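Local atomic coordinates of dihydrodipicolinate synthase (Oceanobacillus iheyensis HTE831, PDB entry 3D0C), a protein that probably condenses pyruvate with an aspartate-derived semialdehyde in lysine biosynthesis, as a TIM-barrel lyase of the DapA family. Residues N259-Q270 with N283-E294. The protein carries 1 engineered substitution. Sequence-based numbering, arbitrary orientation.
Sequences NNVVIIKEAMEQ and NPLSPNDRLELE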
# COMPACT_ATOMS: atom_id res chain seq x y z
N ASN A 259 -10.54 -5.19 10.84
CA ASN A 259 -11.91 -5.71 10.88
C ASN A 259 -12.84 -5.14 9.82
O ASN A 259 -13.98 -5.61 9.68
CB ASN A 259 -12.55 -5.38 12.24
CG ASN A 259 -12.32 -6.45 13.27
OD1 ASN A 259 -11.59 -7.41 13.04
ND2 ASN A 259 -12.93 -6.29 14.44
N ASN A 260 -12.37 -4.15 9.07
CA ASN A 260 -13.22 -3.48 8.09
C ASN A 260 -14.16 -4.32 7.23
O ASN A 260 -15.37 -4.08 7.22
CB ASN A 260 -12.37 -2.57 7.20
CG ASN A 260 -13.22 -1.63 6.37
OD1 ASN A 260 -13.90 -2.06 5.45
ND2 ASN A 260 -13.21 -0.35 6.72
N VAL A 261 -13.62 -5.29 6.50
CA VAL A 261 -14.45 -6.13 5.64
C VAL A 261 -15.01 -7.39 6.33
O VAL A 261 -16.16 -7.77 6.08
CB VAL A 261 -13.66 -6.58 4.38
CG1 VAL A 261 -14.54 -7.50 3.49
CG2 VAL A 261 -13.25 -5.37 3.59
N VAL A 262 -14.21 -8.03 7.17
CA VAL A 262 -14.66 -9.24 7.84
C VAL A 262 -15.90 -8.97 8.70
O VAL A 262 -16.76 -9.85 8.86
CB VAL A 262 -13.53 -9.87 8.71
CG1 VAL A 262 -13.01 -8.87 9.70
CG2 VAL A 262 -14.05 -11.13 9.42
N ILE A 263 -16.01 -7.76 9.23
CA ILE A 263 -17.18 -7.40 10.03
C ILE A 263 -18.43 -7.42 9.15
O ILE A 263 -19.49 -7.92 9.55
CB ILE A 263 -17.02 -6.00 10.67
CG1 ILE A 263 -16.17 -6.09 11.94
CG2 ILE A 263 -18.39 -5.40 10.97
CD1 ILE A 263 -16.86 -6.80 13.10
N ILE A 264 -18.30 -6.88 7.94
CA ILE A 264 -19.41 -6.83 7.01
C ILE A 264 -19.84 -8.23 6.54
O ILE A 264 -21.03 -8.53 6.51
CB ILE A 264 -19.06 -5.97 5.76
CG1 ILE A 264 -18.93 -4.50 6.16
CG2 ILE A 264 -20.12 -6.12 4.70
CD1 ILE A 264 -18.52 -3.60 5.02
N LYS A 265 -18.87 -9.07 6.19
CA LYS A 265 -19.19 -10.42 5.72
C LYS A 265 -19.78 -11.31 6.82
O LYS A 265 -20.72 -12.06 6.57
CB LYS A 265 -17.95 -11.09 5.10
CG LYS A 265 -17.61 -10.51 3.73
CD LYS A 265 -16.50 -11.28 3.01
CE LYS A 265 -16.33 -10.76 1.58
NZ LYS A 265 -15.25 -11.44 0.83
N GLU A 266 -19.25 -11.23 8.03
CA GLU A 266 -19.80 -12.05 9.10
C GLU A 266 -21.20 -11.55 9.44
O GLU A 266 -22.08 -12.34 9.77
CB GLU A 266 -18.88 -12.04 10.32
CG GLU A 266 -17.64 -12.89 10.12
CD GLU A 266 -17.07 -13.44 11.41
OE1 GLU A 266 -17.85 -13.67 12.36
OE2 GLU A 266 -15.84 -13.65 11.47
N ALA A 267 -21.41 -10.24 9.34
CA ALA A 267 -22.71 -9.66 9.62
C ALA A 267 -23.73 -10.14 8.59
O ALA A 267 -24.85 -10.53 8.94
CB ALA A 267 -22.64 -8.13 9.60
N MSE A 268 -23.33 -10.11 7.32
CA MSE A 268 -24.20 -10.55 6.24
C MSE A 268 -24.59 -12.02 6.45
O MSE A 268 -25.76 -12.37 6.37
CB MSE A 268 -23.51 -10.38 4.88
CG MSE A 268 -23.33 -8.93 4.46
SE MSE A 268 -22.37 -8.71 2.79
CE MSE A 268 -23.76 -9.27 1.57
N GLU A 269 -23.60 -12.86 6.72
CA GLU A 269 -23.85 -14.28 6.95
C GLU A 269 -24.85 -14.47 8.09
O GLU A 269 -25.78 -15.26 7.96
CB GLU A 269 -22.56 -15.03 7.27
CG GLU A 269 -21.66 -15.27 6.07
CD GLU A 269 -22.31 -16.16 5.01
OE1 GLU A 269 -22.92 -17.18 5.39
OE2 GLU A 269 -22.22 -15.83 3.81
N GLN A 270 -24.64 -13.77 9.20
CA GLN A 270 -25.53 -13.87 10.34
C GLN A 270 -26.95 -13.48 9.95
O GLN A 270 -27.92 -13.90 10.59
CB GLN A 270 -25.05 -12.97 11.49
CG GLN A 270 -23.89 -13.55 12.29
CD GLN A 270 -23.53 -12.69 13.49
OE1 GLN A 270 -24.40 -12.27 14.25
NE2 GLN A 270 -22.24 -12.43 13.66
N ASN A 283 -8.37 -12.87 8.47
CA ASN A 283 -9.00 -14.13 8.82
C ASN A 283 -10.33 -13.83 9.48
O ASN A 283 -10.74 -12.67 9.54
CB ASN A 283 -8.08 -14.91 9.77
CG ASN A 283 -7.43 -16.10 9.09
OD1 ASN A 283 -7.29 -16.15 7.87
ND2 ASN A 283 -7.02 -17.07 9.90
N PRO A 284 -11.04 -14.86 9.98
CA PRO A 284 -12.33 -14.61 10.62
C PRO A 284 -12.17 -13.73 11.87
O PRO A 284 -11.07 -13.58 12.39
CB PRO A 284 -12.81 -16.02 10.97
CG PRO A 284 -12.21 -16.86 9.87
CD PRO A 284 -10.81 -16.31 9.79
N LEU A 285 -13.27 -13.16 12.35
CA LEU A 285 -13.23 -12.30 13.53
C LEU A 285 -12.68 -13.04 14.75
O LEU A 285 -12.76 -14.27 14.84
CB LEU A 285 -14.63 -11.79 13.88
CG LEU A 285 -15.37 -10.91 12.87
CD1 LEU A 285 -16.77 -10.62 13.39
CD2 LEU A 285 -14.60 -9.62 12.66
N SER A 286 -12.12 -12.29 15.70
CA SER A 286 -11.63 -12.90 16.92
C SER A 286 -12.90 -13.28 17.68
O SER A 286 -13.95 -12.70 17.46
CB SER A 286 -10.81 -11.89 17.74
OG SER A 286 -11.58 -10.74 18.08
N PRO A 287 -12.82 -14.28 18.57
CA PRO A 287 -14.03 -14.67 19.31
C PRO A 287 -14.77 -13.50 19.95
O PRO A 287 -15.99 -13.36 19.81
CB PRO A 287 -13.50 -15.66 20.35
CG PRO A 287 -12.35 -16.31 19.63
CD PRO A 287 -11.67 -15.14 18.94
N ASN A 288 -14.03 -12.65 20.65
CA ASN A 288 -14.61 -11.49 21.31
C ASN A 288 -15.27 -10.50 20.36
O ASN A 288 -16.34 -9.98 20.66
CB ASN A 288 -13.55 -10.79 22.17
CG ASN A 288 -13.19 -11.59 23.42
OD1 ASN A 288 -14.08 -12.04 24.16
ND2 ASN A 288 -11.90 -11.76 23.68
N ASP A 289 -14.63 -10.23 19.22
CA ASP A 289 -15.23 -9.31 18.26
C ASP A 289 -16.46 -9.94 17.64
O ASP A 289 -17.43 -9.26 17.29
CB ASP A 289 -14.24 -8.93 17.16
CG ASP A 289 -13.16 -7.98 17.64
OD1 ASP A 289 -13.32 -7.41 18.75
OD2 ASP A 289 -12.17 -7.79 16.91
N ARG A 290 -16.43 -11.26 17.49
CA ARG A 290 -17.57 -11.96 16.92
C ARG A 290 -18.77 -11.78 17.86
O ARG A 290 -19.88 -11.47 17.43
CB ARG A 290 -17.22 -13.45 16.71
CG ARG A 290 -18.27 -14.25 15.94
CD ARG A 290 -17.76 -15.65 15.53
NE ARG A 290 -16.75 -15.65 14.46
CZ ARG A 290 -15.44 -15.79 14.66
NH1 ARG A 290 -14.97 -15.94 15.89
NH2 ARG A 290 -14.60 -15.81 13.63
N LEU A 291 -18.53 -11.95 19.16
CA LEU A 291 -19.58 -11.79 20.16
C LEU A 291 -20.12 -10.36 20.15
O LEU A 291 -21.34 -10.13 20.20
CB LEU A 291 -19.03 -12.14 21.54
CG LEU A 291 -19.96 -11.97 22.75
CD1 LEU A 291 -21.25 -12.75 22.52
CD2 LEU A 291 -19.24 -12.45 24.01
N GLU A 292 -19.22 -9.39 20.06
CA GLU A 292 -19.63 -7.99 20.04
C GLU A 292 -20.53 -7.70 18.85
O GLU A 292 -21.50 -6.95 18.97
CB GLU A 292 -18.41 -7.06 20.00
CG GLU A 292 -17.84 -6.74 21.37
CD GLU A 292 -16.99 -5.48 21.36
OE1 GLU A 292 -17.46 -4.44 20.86
OE2 GLU A 292 -15.84 -5.54 21.86
N LEU A 293 -20.21 -8.29 17.71
CA LEU A 293 -21.02 -8.08 16.51
C LEU A 293 -22.40 -8.71 16.68
O LEU A 293 -23.42 -8.10 16.34
CB LEU A 293 -20.31 -8.68 15.29
CG LEU A 293 -21.10 -8.62 13.98
CD1 LEU A 293 -21.47 -7.18 13.65
CD2 LEU A 293 -20.26 -9.22 12.88
N GLU A 294 -22.42 -9.93 17.20
CA GLU A 294 -23.68 -10.64 17.41
C GLU A 294 -24.60 -9.83 18.32
O GLU A 294 -25.81 -9.73 18.08
CB GLU A 294 -23.42 -12.03 18.00
CG GLU A 294 -22.54 -12.92 17.12
CD GLU A 294 -22.27 -14.29 17.73
OE1 GLU A 294 -22.42 -14.44 18.97
OE2 GLU A 294 -21.91 -15.22 16.98
O HOH W 1 -11.53 -9.37 14.83
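L285 wedges between the segments: its CD2 presses on V262 CG1 at 3.4 Å, tighter than usual for two carbons, and on I263 CD1 at 3.6 Å. E266 runs alongside L285, head to tail, and its outstretched chain carries OE2 to L285 N at 2.8 Å; the N-H meets OE2 nearly along the C-O bond and is close to straight (166°). A second polar grip lies at the start of 259-270, where N259 ND2 donates to D289 OD2 at 3.0 Å from above the carboxylate plane. Water 1 bridges the same two side chains and accepts from S286 N, the N-cap residue of helix 287-303, while K254 pairs with D289 OD1. Further along, L293, through CD2, is a knob in the hole of I263, E266, A267 and Q270.

Toward solvent the contact loosens, where R290, Q270 and E294 are partly exposed. In a salt bridge, R290 NE and NH2 give weak bonds to E266 OE1 and OE2; the planes are nearly parallel, 16° apart, but the N-H groups point well off the line to the oxygens. The Q270 amide lies across E294 CG, with OE1 and NE2 each 3.5 Å from it. With short-segment axes 10.7 Å apart and crossing at -54°, this is one knobs-into-holes contact between two helices of the C-terminal helical region after the (beta/alpha)8 barrel of DapA-family enzymes.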